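Local coordinates for protein WZI (Escherichia coli, PDB 2YNK) that is an outer membrane beta-barrel lectin that binds carbohydrate and underpins the assembly of group 1 capsules, at residues Leu27-Leu32 with Gln194-Ala199; Gly146-Trp151 with Gly171-Arg176; Gln150-Gly155 with Gly229-Met234; Leu160-Ala165 with Asp350-Gln355. All blocks are in the same frame, centred on the assembly; numbering follows the deposited sequence.

Contact 1 of 4, residues Leu27-Leu32 with Gln194-Ala199; sequences LSTWPL and QYQISA. With HEX (hexane), chain S.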
loop_
_atom_site.group_PDB
_atom_site.type_symbol
_atom_site.label_atom_id
_atom_site.label_comp_id
_atom_site.label_asym_id
_atom_site.label_seq_id
_atom_site.Cartn_x
_atom_site.Cartn_y
_atom_site.Cartn_z
ATOM N N LEU A 27 1.074 10.732 2.705
ATOM C CA LEU A 27 0.563 9.383 2.841
ATOM C C LEU A 27 0.901 8.547 1.611
ATOM O O LEU A 27 0.206 7.585 1.323
ATOM C CB LEU A 27 -0.949 9.422 3.040
ATOM C CG LEU A 27 -1.447 10.176 4.270
ATOM C CD1 LEU A 27 -2.969 10.234 4.278
ATOM C CD2 LEU A 27 -0.934 9.527 5.539
ATOM N N SER A 28 1.968 8.896 0.893
ATOM C CA SER A 28 2.300 8.183 -0.346
ATOM C C SER A 28 3.551 7.299 -0.226
ATOM O O SER A 28 3.985 6.700 -1.207
ATOM C CB SER A 28 2.455 9.167 -1.504
ATOM O OG SER A 28 3.658 9.892 -1.390
ATOM N N THR A 29 4.117 7.207 0.973
ATOM C CA THR A 29 5.223 6.309 1.238
ATOM C C THR A 29 4.993 5.594 2.559
ATOM O O THR A 29 5.229 6.159 3.633
ATOM C CB THR A 29 6.551 7.059 1.263
ATOM O OG1 THR A 29 6.863 7.475 -0.066
ATOM C CG2 THR A 29 7.664 6.192 1.760
ATOM N N TRP A 30 4.513 4.350 2.457
ATOM C CA TRP A 30 4.360 3.467 3.603
ATOM C C TRP A 30 5.481 2.471 3.648
ATOM O O TRP A 30 6.006 2.094 2.610
ATOM C CB TRP A 30 3.039 2.743 3.525
ATOM C CG TRP A 30 1.869 3.674 3.611
ATOM C CD1 TRP A 30 1.450 4.599 2.667
ATOM C CD2 TRP A 30 0.934 3.814 4.728
ATOM N NE1 TRP A 30 0.348 5.279 3.111
ATOM C CE2 TRP A 30 -0.013 4.853 4.338
ATOM C CE3 TRP A 30 0.791 3.201 5.962
ATOM C CZ2 TRP A 30 -1.052 5.242 5.160
ATOM C CZ3 TRP A 30 -0.259 3.601 6.787
ATOM C CH2 TRP A 30 -1.159 4.599 6.394
ATOM N N PRO A 31 5.865 2.026 4.853
ATOM C CA PRO A 31 5.251 2.356 6.130
ATOM C C PRO A 31 5.558 3.786 6.575
ATOM O O PRO A 31 6.563 4.366 6.158
ATOM C CB PRO A 31 5.884 1.342 7.077
ATOM C CG PRO A 31 7.235 1.155 6.528
ATOM C CD PRO A 31 7.066 1.200 5.036
ATOM N N LEU A 32 4.681 4.347 7.403
ATOM C CA LEU A 32 4.862 5.709 7.933
ATOM C C LEU A 32 5.558 5.664 9.286
ATOM O O LEU A 32 5.257 4.813 10.115
ATOM C CB LEU A 32 3.508 6.402 8.114
ATOM C CG LEU A 32 2.539 6.424 6.935
ATOM C CD1 LEU A 32 1.165 6.862 7.397
ATOM C CD2 LEU A 32 3.063 7.321 5.832
ATOM N N GLN A 194 11.029 13.054 2.244
ATOM C CA GLN A 194 11.236 11.732 2.811
ATOM C C GLN A 194 11.898 10.783 1.817
ATOM O O GLN A 194 11.641 10.839 0.602
ATOM C CB GLN A 194 9.903 11.149 3.276
ATOM C CG GLN A 194 9.907 9.662 3.623
ATOM C CD GLN A 194 10.755 9.317 4.840
ATOM O OE1 GLN A 194 11.942 9.644 4.908
ATOM N NE2 GLN A 194 10.150 8.616 5.795
ATOM N N TYR A 195 12.754 9.916 2.355
ATOM C CA TYR A 195 13.365 8.863 1.588
ATOM C C TYR A 195 12.949 7.521 2.168
ATOM O O TYR A 195 12.668 7.393 3.360
ATOM C CB TYR A 195 14.892 9.006 1.583
ATOM C CG TYR A 195 15.568 8.538 2.851
ATOM C CD1 TYR A 195 15.748 9.400 3.923
ATOM C CD2 TYR A 195 16.032 7.232 2.978
ATOM C CE1 TYR A 195 16.366 8.977 5.088
ATOM C CE2 TYR A 195 16.649 6.799 4.140
ATOM C CZ TYR A 195 16.809 7.675 5.196
ATOM O OH TYR A 195 17.424 7.246 6.351
ATOM N N GLN A 196 12.893 6.518 1.301
ATOM C CA GLN A 196 12.834 5.131 1.746
ATOM C C GLN A 196 13.793 4.325 0.900
ATOM O O GLN A 196 13.773 4.412 -0.327
ATOM C CB GLN A 196 11.418 4.566 1.631
ATOM C CG GLN A 196 11.216 3.288 2.431
ATOM C CD GLN A 196 9.865 2.666 2.190
ATOM O OE1 GLN A 196 9.700 1.838 1.287
ATOM N NE2 GLN A 196 8.883 3.068 2.976
ATOM N N ILE A 197 14.656 3.560 1.550
ATOM C CA ILE A 197 15.525 2.640 0.831
ATOM C C ILE A 197 15.225 1.257 1.361
ATOM O O ILE A 197 14.951 1.107 2.551
ATOM C CB ILE A 197 17.021 2.999 0.982
ATOM C CG1 ILE A 197 17.483 2.886 2.436
ATOM C CG2 ILE A 197 17.277 4.415 0.475
ATOM C CD1 ILE A 197 18.888 3.408 2.664
ATOM N N SER A 198 15.228 0.258 0.478
ATOM C CA SER A 198 15.071 -1.140 0.912
ATOM C C SER A 198 15.865 -2.125 0.067
ATOM O O SER A 198 15.982 -1.970 -1.160
ATOM C CB SER A 198 13.591 -1.554 0.949
ATOM O OG SER A 198 12.979 -1.465 -0.325
ATOM N N ALA A 199 16.422 -3.125 0.752
ATOM C CA ALA A 199 17.053 -4.287 0.105
ATOM C C ALA A 199 16.393 -5.558 0.643
ATOM O O ALA A 199 16.384 -5.789 1.849
ATOM C CB ALA A 199 18.550 -4.302 0.357
HETATM C C1 HEX S . 20.279 8.145 2.840
HETATM C C2 HEX S . 20.300 8.621 4.284
HETATM C C3 HEX S . 19.944 10.107 4.425
HETATM C C4 HEX S . 20.530 10.672 5.719
HETATM C C5 HEX S . 20.310 12.176 5.887
HETATM C C6 HEX S . 21.125 12.701 7.056
HETATM O O HOH W 1 6.863 7.578 5.739
#
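The amide plane of Gln196 runs almost through Trp30 O, which lies only 3° out of it. The bond from Gln196 NE2 to Trp30 O is 3.1 Å long and nearly straight, with an N-H...O angle of 175°. The acceptor is used less conventionally: the nitrogen stands above the Trp30 carbonyl plane, 60° out of it. Pro31 CD meets the same nitrogen, and Thr29 CG2 sits 3.6 Å from Gln196 NE2, the threonine and glutamine side chains running alongside one another, head to tail. Trp30, whose CB points away from 194-199, carries Leu32 CG 3.7 Å above one face of its indole and over its centre, while its NE1 donates to Leu27 O at 2.9 Å. On the other segment one face of the Tyr195 ring receives the hexane, whose C2 is 3.7 Å from Tyr195 CZ.

Adjacent Tyr195 and Gln196 lie on the two sides of a barrel strand: 193-201 belongs to the 18-stranded antiparallel wall, Tyr195 facing the hydrocarbon and Gln196 the short inner strand 29-30. With 7.7 Å between Gln196 CA and Thr29 CA, the extended side chain of Gln196 carries its amide to Trp30 O. Its OE1 accepts from Trp152 NE1 and Gln150 NE2, and Gln175 OE1 is a further partner of its NE2; Thr29 OG1 is bonded to Arg217 NE. A water donates to Thr29 O at 3.0 Å and is weakly held by Gln194 NE2.

Contact 2 of 4, residues Gly146-Trp151 with Gly171-Arg176; sequences GQVPQW and GFLMQR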
loop_
_atom_site.group_PDB
_atom_site.type_symbol
_atom_site.label_atom_id
_atom_site.label_comp_id
_atom_site.label_asym_id
_atom_site.label_seq_id
_atom_site.Cartn_x
_atom_site.Cartn_y
_atom_site.Cartn_z
ATOM N N GLY A 146 13.042 -7.411 8.770
ATOM C CA GLY A 146 11.854 -8.253 8.852
ATOM C C GLY A 146 11.160 -8.445 7.518
ATOM O O GLY A 146 11.776 -8.324 6.453
ATOM N N GLN A 147 9.869 -8.753 7.583
ATOM C CA GLN A 147 9.046 -8.855 6.394
ATOM C C GLN A 147 8.028 -7.752 6.455
ATOM O O GLN A 147 6.873 -7.992 6.826
ATOM C CB GLN A 147 8.361 -10.222 6.309
ATOM C CG GLN A 147 9.333 -11.340 5.983
ATOM C CD GLN A 147 8.687 -12.705 5.854
ATOM O OE1 GLN A 147 7.597 -12.957 6.371
ATOM N NE2 GLN A 147 9.373 -13.606 5.166
ATOM N N VAL A 148 8.461 -6.538 6.102
ATOM C CA VAL A 148 7.594 -5.361 6.197
ATOM C C VAL A 148 6.988 -5.012 4.839
ATOM O O VAL A 148 7.728 -4.787 3.879
ATOM C CB VAL A 148 8.349 -4.117 6.733
ATOM C CG1 VAL A 148 7.428 -2.900 6.749
ATOM C CG2 VAL A 148 8.914 -4.400 8.109
ATOM N N PRO A 149 5.645 -4.949 4.758
ATOM C CA PRO A 149 5.024 -4.459 3.531
ATOM C C PRO A 149 5.230 -2.963 3.334
ATOM O O PRO A 149 5.344 -2.199 4.324
ATOM C CB PRO A 149 3.536 -4.761 3.743
ATOM C CG PRO A 149 3.363 -4.785 5.215
ATOM C CD PRO A 149 4.639 -5.363 5.751
ATOM N N GLN A 150 5.255 -2.559 2.063
ATOM C CA GLN A 150 5.371 -1.147 1.693
ATOM C C GLN A 150 4.178 -0.705 0.858
ATOM O O GLN A 150 3.350 -1.536 0.427
ATOM C CB GLN A 150 6.647 -0.910 0.884
ATOM C CG GLN A 150 7.944 -1.083 1.652
ATOM C CD GLN A 150 9.089 -1.513 0.750
ATOM O OE1 GLN A 150 9.058 -2.596 0.146
ATOM N NE2 GLN A 150 10.115 -0.675 0.667
ATOM N N TRP A 151 4.099 0.609 0.646
ATOM C CA TRP A 151 3.241 1.175 -0.386
ATOM C C TRP A 151 3.886 2.387 -0.947
ATOM O O TRP A 151 4.182 3.329 -0.207
ATOM C CB TRP A 151 1.887 1.535 0.168
ATOM C CG TRP A 151 0.878 1.951 -0.868
ATOM C CD1 TRP A 151 0.656 3.226 -1.374
ATOM C CD2 TRP A 151 -0.107 1.100 -1.535
ATOM N NE1 TRP A 151 -0.371 3.220 -2.285
ATOM C CE2 TRP A 151 -0.870 1.971 -2.426
ATOM C CE3 TRP A 151 -0.422 -0.251 -1.484
ATOM C CZ2 TRP A 151 -1.899 1.486 -3.217
ATOM C CZ3 TRP A 151 -1.467 -0.724 -2.282
ATOM C CH2 TRP A 151 -2.186 0.126 -3.119
ATOM N N GLY A 171 13.843 -8.409 4.436
ATOM C CA GLY A 171 14.873 -7.439 4.112
ATOM C C GLY A 171 15.062 -6.296 5.086
ATOM O O GLY A 171 14.480 -6.265 6.180
ATOM N N PHE A 172 15.914 -5.363 4.664
ATOM C CA PHE A 172 16.247 -4.167 5.421
ATOM C C PHE A 172 15.508 -2.968 4.838
ATOM O O PHE A 172 15.263 -2.901 3.632
ATOM C CB PHE A 172 17.755 -3.929 5.388
ATOM C CG PHE A 172 18.542 -4.980 6.115
ATOM C CD1 PHE A 172 18.817 -4.847 7.467
ATOM C CD2 PHE A 172 18.987 -6.115 5.455
ATOM C CE1 PHE A 172 19.528 -5.816 8.149
ATOM C CE2 PHE A 172 19.701 -7.088 6.131
ATOM C CZ PHE A 172 19.975 -6.932 7.480
ATOM N N LEU A 173 15.148 -2.028 5.699
ATOM C CA LEU A 173 14.400 -0.848 5.284
ATOM C C LEU A 173 14.813 0.365 6.134
ATOM O O LEU A 173 15.052 0.233 7.332
ATOM C CB LEU A 173 12.897 -1.126 5.407
ATOM C CG LEU A 173 11.926 -0.112 4.803
ATOM C CD1 LEU A 173 10.617 -0.816 4.491
ATOM C CD2 LEU A 173 11.703 1.092 5.719
HETATM N N MSE A 174 14.912 1.528 5.497
HETATM C CA MSE A 174 15.397 2.727 6.160
HETATM C C MSE A 174 14.608 3.929 5.736
HETATM O O MSE A 174 14.245 4.051 4.568
HETATM C CB MSE A 174 16.883 2.916 5.892
HETATM C CG MSE A 174 17.570 3.334 7.190
HETATM SE SE MSE A 174 19.490 3.687 6.908
HETATM C CE MSE A 174 19.631 5.509 7.654
ATOM N N GLN A 175 14.359 4.822 6.701
ATOM C CA GLN A 175 13.467 5.984 6.552
ATOM C C GLN A 175 13.821 7.126 7.495
ATOM O O GLN A 175 14.441 6.902 8.527
ATOM C CB GLN A 175 12.054 5.587 6.939
ATOM C CG GLN A 175 11.291 4.886 5.863
ATOM C CD GLN A 175 9.871 4.603 6.266
ATOM O OE1 GLN A 175 9.112 4.032 5.483
ATOM N NE2 GLN A 175 9.494 5.003 7.482
ATOM N N ARG A 176 13.359 8.333 7.185
ATOM C CA ARG A 176 13.376 9.401 8.182
ATOM C C ARG A 176 12.313 9.105 9.229
ATOM O O ARG A 176 11.289 8.504 8.915
ATOM C CB ARG A 176 13.083 10.768 7.561
ATOM C CG ARG A 176 14.095 11.237 6.531
ATOM C CD ARG A 176 13.784 12.662 6.102
ATOM N NE ARG A 176 14.302 13.655 7.047
ATOM C CZ ARG A 176 13.988 14.949 7.038
ATOM N NH1 ARG A 176 13.130 15.447 6.156
ATOM N NH2 ARG A 176 14.527 15.755 7.938
#
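Gly146 and Gly171 form an antiparallel hydrogen-bonded pair, joined by two backbone bonds. Gly171 N donates to Gly146 O at 2.9 Å with an N-H...O angle of 158°; the return bond, Gly146 N to Gly171 O, is longer at 3.2 Å. The CA atoms of Gly146 and Gly171 are 5.7 Å apart, as expected for such a pair. At Gly146 the chain also turns a corner out of the sheet, and its phi of 151° belongs to a region that a residue bearing a CB reaches only with strain.

Past the corner, the contact passes from backbone to side chains. Leu173, its CG anti to the backbone N (chi1 -170°), extends CD1 toward the departing loop. Val148 CG1 meets Leu173 CD1 loosely at 4.4 Å, while Gln150 arrives from the opposite direction and sets its CG 3.9 Å from Leu173 CD1, with NE2 equally close to that methyl. The amide of Gln150 has its polar partners outside the two segments, among them Gln196, Ser198 and Arg162. Gln147, whose CB points away from 171-176, helps line an octane site.

The chemistry is therefore divided: backbone hydrogen bonds join Gly146, at the end of 141-145, to strand 170-176 in the barrel wall, whereas beyond the corner Leu173 CD1 packs against Val148 and against the aliphatic part and amide of Gln150, an amide satisfied by third parties.

Contact 3 of 4, residues Gln150-Gly155 with Gly229-Met234; sequences QWWGPG and GASRIM
Van der Waals packing carries this contact, and it centres on the six-membered ring of Trp152. Trp152 CE3 lies 3.6 Å from Ser231 CB, and CZ3 is 3.9 Å from the same carbon, both at an oblique approach. Further along the strand, Trp152 CZ3 meets Ile233 CG1 at 4.0 Å. The indole is brought there by a first torsion that sets CG anti to the carbonyl carbon (chi1 -77°), with chi2 of only 11°.

A weaker, polar component comes from the backbone. Arg232 O lies in the plane of the indole, at its edge, 3.8 Å from Trp152 CZ3; a rim carbon turned to a carbonyl oxygen is consistent with a mildly favourable electrostatic contact. Arg232 CB points away from 150-155, and its guanidinium forms a salt bridge with Glu298.

The hydrogen bonds of the tryptophans are made away from 229-234. Trp152 NE1, on the five-membered ring, is bonded to Gln196 OE1, so that the indole is held at one end by a polar anchor while its benzo end rests on 229-234. Within 150-155, Trp151 NE1 reaches Gly155 O at 3.1 Å in a weak bond.

With 7.9 Å between Trp152 CA and Ser231 CA, the backbones do not pair, and the geometry is that of a chain segment folded inside a beta-barrel and propped by an aromatic ring against the inner face of the wall strand 226-236.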
loop_
_atom_site.group_PDB
_atom_site.type_symbol
_atom_site.label_atom_id
_atom_site.label_comp_id
_atom_site.label_asym_id
_atom_site.label_seq_id
_atom_site.Cartn_x
_atom_site.Cartn_y
_atom_site.Cartn_z
ATOM N N GLN A 150 5.255 -2.559 2.063
ATOM C CA GLN A 150 5.371 -1.147 1.693
ATOM C C GLN A 150 4.178 -0.705 0.858
ATOM O O GLN A 150 3.350 -1.536 0.427
ATOM C CB GLN A 150 6.647 -0.910 0.884
ATOM C CG GLN A 150 7.944 -1.083 1.652
ATOM C CD GLN A 150 9.089 -1.513 0.750
ATOM O OE1 GLN A 150 9.058 -2.596 0.146
ATOM N NE2 GLN A 150 10.115 -0.675 0.667
ATOM N N TRP A 151 4.099 0.609 0.646
ATOM C CA TRP A 151 3.241 1.175 -0.386
ATOM C C TRP A 151 3.886 2.387 -0.947
ATOM O O TRP A 151 4.182 3.329 -0.207
ATOM C CB TRP A 151 1.887 1.535 0.168
ATOM C CG TRP A 151 0.878 1.951 -0.868
ATOM C CD1 TRP A 151 0.656 3.226 -1.374
ATOM C CD2 TRP A 151 -0.107 1.100 -1.535
ATOM N NE1 TRP A 151 -0.371 3.220 -2.285
ATOM C CE2 TRP A 151 -0.870 1.971 -2.426
ATOM C CE3 TRP A 151 -0.422 -0.251 -1.484
ATOM C CZ2 TRP A 151 -1.899 1.486 -3.217
ATOM C CZ3 TRP A 151 -1.467 -0.724 -2.282
ATOM C CH2 TRP A 151 -2.186 0.126 -3.119
ATOM N N TRP A 152 4.116 2.379 -2.260
ATOM C CA TRP A 152 4.770 3.502 -2.938
ATOM C C TRP A 152 3.841 4.233 -3.878
ATOM O O TRP A 152 3.597 3.790 -5.011
ATOM C CB TRP A 152 6.001 3.012 -3.676
ATOM C CG TRP A 152 7.179 2.766 -2.773
ATOM C CD1 TRP A 152 7.204 2.721 -1.380
ATOM C CD2 TRP A 152 8.550 2.481 -3.181
ATOM N NE1 TRP A 152 8.465 2.453 -0.925
ATOM C CE2 TRP A 152 9.317 2.312 -1.950
ATOM C CE3 TRP A 152 9.194 2.352 -4.398
ATOM C CZ2 TRP A 152 10.663 2.043 -1.963
ATOM C CZ3 TRP A 152 10.556 2.083 -4.403
ATOM C CH2 TRP A 152 11.273 1.930 -3.215
ATOM N N GLY A 153 3.314 5.368 -3.405
ATOM C CA GLY A 153 2.539 6.265 -4.245
ATOM C C GLY A 153 1.187 6.632 -3.681
ATOM O O GLY A 153 0.779 6.110 -2.652
ATOM N N PRO A 154 0.472 7.527 -4.371
ATOM C CA PRO A 154 -0.756 8.116 -3.864
ATOM C C PRO A 154 -2.018 7.341 -4.201
ATOM O O PRO A 154 -3.112 7.743 -3.791
ATOM C CB PRO A 154 -0.784 9.468 -4.562
ATOM C CG PRO A 154 -0.149 9.196 -5.882
ATOM C CD PRO A 154 0.837 8.082 -5.685
ATOM N N GLY A 155 -1.879 6.239 -4.923
ATOM C CA GLY A 155 -3.034 5.478 -5.352
ATOM C C GLY A 155 -3.677 4.760 -4.195
ATOM O O GLY A 155 -3.016 4.469 -3.196
ATOM N N GLY A 229 6.741 12.806 -6.129
ATOM C CA GLY A 229 7.462 11.580 -5.813
ATOM C C GLY A 229 8.301 11.053 -6.963
ATOM O O GLY A 229 7.956 11.208 -8.138
ATOM N N ALA A 230 9.417 10.431 -6.601
ATOM C CA ALA A 230 10.248 9.693 -7.530
ATOM C C ALA A 230 10.586 8.353 -6.872
ATOM O O ALA A 230 10.779 8.283 -5.654
ATOM C CB ALA A 230 11.512 10.479 -7.840
ATOM N N SER A 231 10.633 7.288 -7.662
ATOM C CA SER A 231 11.018 5.992 -7.122
ATOM C C SER A 231 11.623 5.070 -8.172
ATOM O O SER A 231 11.264 5.110 -9.364
ATOM C CB SER A 231 9.838 5.313 -6.416
ATOM O OG SER A 231 8.614 5.514 -7.094
ATOM N N ARG A 232 12.551 4.241 -7.702
ATOM C CA ARG A 232 13.282 3.327 -8.550
ATOM C C ARG A 232 13.428 1.965 -7.854
ATOM O O ARG A 232 13.621 1.887 -6.643
ATOM C CB ARG A 232 14.640 3.944 -8.876
ATOM C CG ARG A 232 15.465 3.207 -9.918
ATOM C CD ARG A 232 16.680 4.039 -10.303
ATOM N NE ARG A 232 17.832 3.220 -10.698
ATOM C CZ ARG A 232 18.006 2.662 -11.898
ATOM N NH1 ARG A 232 17.097 2.800 -12.865
ATOM N NH2 ARG A 232 19.102 1.953 -12.134
ATOM N N ILE A 233 13.312 0.901 -8.636
ATOM C CA ILE A 233 13.468 -0.475 -8.159
ATOM C C ILE A 233 14.348 -1.233 -9.134
ATOM O O ILE A 233 14.168 -1.110 -10.346
ATOM C CB ILE A 233 12.100 -1.188 -8.095
ATOM C CG1 ILE A 233 11.464 -1.028 -6.720
ATOM C CG2 ILE A 233 12.238 -2.670 -8.392
ATOM C CD1 ILE A 233 12.149 -1.827 -5.634
HETATM N N MSE A 234 15.294 -2.016 -8.629
HETATM C CA MSE A 234 16.005 -2.945 -9.507
HETATM C C MSE A 234 15.916 -4.361 -8.998
HETATM O O MSE A 234 16.087 -4.635 -7.812
HETATM C CB MSE A 234 17.449 -2.534 -9.787
HETATM C CG MSE A 234 18.261 -2.276 -8.536
HETATM SE SE MSE A 234 20.166 -2.173 -9.031
HETATM C CE MSE A 234 20.622 -0.835 -7.644
#

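Contact 4 of 4, residues Leu160-Ala165 with Asp350-Gln355; sequences LIRGDA and DGYYQQ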
loop_
_atom_site.group_PDB
_atom_site.type_symbol
_atom_site.label_atom_id
_atom_site.label_comp_id
_atom_site.label_asym_id
_atom_site.label_seq_id
_atom_site.Cartn_x
_atom_site.Cartn_y
_atom_site.Cartn_z
ATOM N N LEU A 160 1.932 1.169 -8.880
ATOM C CA LEU A 160 2.454 0.601 -10.117
ATOM C C LEU A 160 3.862 0.039 -9.961
ATOM O O LEU A 160 4.357 -0.636 -10.877
ATOM C CB LEU A 160 2.480 1.650 -11.231
ATOM C CG LEU A 160 1.159 2.293 -11.648
ATOM C CD1 LEU A 160 1.442 3.411 -12.650
ATOM C CD2 LEU A 160 0.188 1.274 -12.221
ATOM N N ILE A 161 4.504 0.303 -8.821
ATOM C CA ILE A 161 5.918 -0.043 -8.640
ATOM C C ILE A 161 6.209 -0.898 -7.414
ATOM O O ILE A 161 6.987 -1.834 -7.502
ATOM C CB ILE A 161 6.798 1.223 -8.586
ATOM C CG1 ILE A 161 8.283 0.830 -8.583
ATOM C CG2 ILE A 161 6.427 2.093 -7.385
ATOM C CD1 ILE A 161 9.204 1.867 -9.191
ATOM N N ARG A 162 5.622 -0.558 -6.271
ATOM C CA ARG A 162 5.742 -1.377 -5.077
ATOM C C ARG A 162 4.482 -1.268 -4.246
ATOM O O ARG A 162 4.266 -0.281 -3.533
ATOM C CB ARG A 162 6.967 -1.005 -4.242
ATOM C CG ARG A 162 8.269 -1.639 -4.730
ATOM C CD ARG A 162 8.320 -3.160 -4.563
ATOM N NE ARG A 162 8.207 -3.565 -3.160
ATOM C CZ ARG A 162 7.107 -4.044 -2.584
ATOM N NH1 ARG A 162 5.975 -4.234 -3.272
ATOM N NH2 ARG A 162 7.136 -4.339 -1.288
ATOM N N GLY A 163 3.656 -2.303 -4.351
ATOM C CA GLY A 163 2.430 -2.388 -3.605
ATOM C C GLY A 163 2.429 -3.511 -2.591
ATOM O O GLY A 163 3.462 -3.893 -2.041
ATOM N N ASP A 164 1.243 -4.089 -2.451
ATOM C CA ASP A 164 0.754 -4.727 -1.251
ATOM C C ASP A 164 0.155 -6.089 -1.518
ATOM O O ASP A 164 -0.332 -6.723 -0.586
ATOM C CB ASP A 164 -0.418 -3.858 -0.812
ATOM C CG ASP A 164 -0.574 -3.775 0.650
ATOM O OD1 ASP A 164 0.422 -3.962 1.376
ATOM O OD2 ASP A 164 -1.703 -3.480 1.063
ATOM N N ALA A 165 0.174 -6.514 -2.789
ATOM C CA ALA A 165 -0.700 -7.554 -3.313
ATOM C C ALA A 165 0.075 -8.848 -3.512
ATOM O O ALA A 165 0.128 -9.402 -4.618
ATOM C CB ALA A 165 -1.289 -7.081 -4.636
ATOM N N ASP A 350 10.263 -15.180 -14.269
ATOM C CA ASP A 350 9.007 -15.217 -13.509
ATOM C C ASP A 350 8.371 -13.817 -13.460
ATOM O O ASP A 350 7.285 -13.648 -12.909
ATOM C CB ASP A 350 9.245 -15.692 -12.070
ATOM C CG ASP A 350 9.405 -17.206 -11.926
ATOM O OD1 ASP A 350 9.420 -17.964 -12.925
ATOM O OD2 ASP A 350 9.517 -17.628 -10.745
ATOM N N GLY A 351 9.061 -12.809 -13.994
ATOM C CA GLY A 351 8.503 -11.471 -14.100
ATOM C C GLY A 351 8.598 -10.739 -12.784
ATOM O O GLY A 351 9.268 -11.201 -11.871
ATOM N N TYR A 352 7.918 -9.595 -12.696
ATOM C CA TYR A 352 7.915 -8.744 -11.494
ATOM C C TYR A 352 6.797 -9.235 -10.555
ATOM O O TYR A 352 5.816 -8.524 -10.287
ATOM C CB TYR A 352 7.734 -7.280 -11.907
ATOM C CG TYR A 352 7.993 -6.252 -10.814
ATOM C CD1 TYR A 352 9.240 -6.156 -10.203
ATOM C CD2 TYR A 352 7.000 -5.358 -10.417
ATOM C CE1 TYR A 352 9.486 -5.224 -9.208
ATOM C CE2 TYR A 352 7.234 -4.418 -9.427
ATOM C CZ TYR A 352 8.478 -4.354 -8.825
ATOM O OH TYR A 352 8.727 -3.429 -7.841
ATOM N N TYR A 353 6.952 -10.488 -10.105
ATOM C CA TYR A 353 5.974 -11.193 -9.272
ATOM C C TYR A 353 6.685 -12.098 -8.272
ATOM O O TYR A 353 7.650 -12.773 -8.631
ATOM C CB TYR A 353 5.085 -12.112 -10.110
ATOM C CG TYR A 353 4.263 -11.446 -11.173
ATOM C CD1 TYR A 353 4.836 -11.055 -12.370
ATOM C CD2 TYR A 353 2.905 -11.254 -11.009
ATOM C CE1 TYR A 353 4.087 -10.464 -13.374
ATOM C CE2 TYR A 353 2.138 -10.663 -12.002
ATOM C CZ TYR A 353 2.739 -10.271 -13.188
ATOM O OH TYR A 353 2.007 -9.670 -14.184
ATOM N N GLN A 354 6.192 -12.130 -7.031
ATOM C CA GLN A 354 6.622 -13.132 -6.073
ATOM C C GLN A 354 5.485 -14.097 -5.870
ATOM O O GLN A 354 4.365 -13.666 -5.590
ATOM C CB GLN A 354 6.970 -12.507 -4.739
ATOM C CG GLN A 354 7.526 -13.518 -3.758
ATOM C CD GLN A 354 7.886 -12.911 -2.440
ATOM O OE1 GLN A 354 9.060 -12.774 -2.114
ATOM N NE2 GLN A 354 6.880 -12.538 -1.671
ATOM N N GLN A 355 5.780 -15.393 -6.014
ATOM C CA GLN A 355 4.792 -16.459 -5.872
ATOM C C GLN A 355 3.554 -16.188 -6.699
ATOM O O GLN A 355 2.428 -16.462 -6.283
ATOM C CB GLN A 355 4.457 -16.682 -4.404
ATOM C CG GLN A 355 5.696 -17.066 -3.612
ATOM C CD GLN A 355 5.499 -17.054 -2.120
ATOM O OE1 GLN A 355 5.108 -16.038 -1.540
ATOM N NE2 GLN A 355 5.813 -18.173 -1.476
#
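Tyr352 has its CG anti to the backbone N (chi1 -168°), which sends the ring across to the 160-165 loop, while Arg162 is folded at chi2 (-67°) and again at chi3, so that its CG and CD pass beside the tyrosine hydroxyl. The arginine chain runs roughly perpendicular to the tyrosine, with guanidinium and ring planes 68° apart. Arg162 CD comes 3.3 Å from Tyr352 OH, and CG of the same arginine is 3.6 Å from that oxygen. The polar link is Tyr352 OH to Ile161 O, with the carbonyl oxygen at the edge of the ring and in its plane; the modelled separation of 2.4 Å is very short and, at 2.64 Å resolution, its exact value is doubtful.

Neither segment here is a barrel strand. The 160-165 segment belongs to the long loop that links strand 151-152 to strand 170-176. Residues 350-355 are part of the excursion between wall strands 322-331 and 368-377, so one loop is fastened to another beside the barrel wall. Tyr352 is the centre of an inverse gamma turn, in which Tyr353 N makes a weak bond to Gly351 O at 3.0 Å. Ile233 of strand 226-236 touches Tyr352, Ile161 and Arg162 alike.

The fold of Arg162 also returns its NH1 to Gly163 O, 2.8 Å away, and NH1 has Leu359 O as a second partner.

In the fold
From the N terminus, contact 1 ties the short strand 29-30, inside the barrel, to wall strand 193-201, closing a loop of 161 residues. Contact 2 is nested within that loop and closes a small one, 146-151 to 171-176, where the chain leaves the wall. Contact 3 starts from the same stretch, sharing Gln150 and Trp151 with contact 2, but reaches on to strand 226-236 and so crosses contact 1. Contact 4 spans the longest separation, 184 residues, joining 160-165 to 350-355, and crosses all three others. Contacts 1 and 3 also meet through the two-stranded sheet of 29-30 and 151-152, their centres about 8 Å apart.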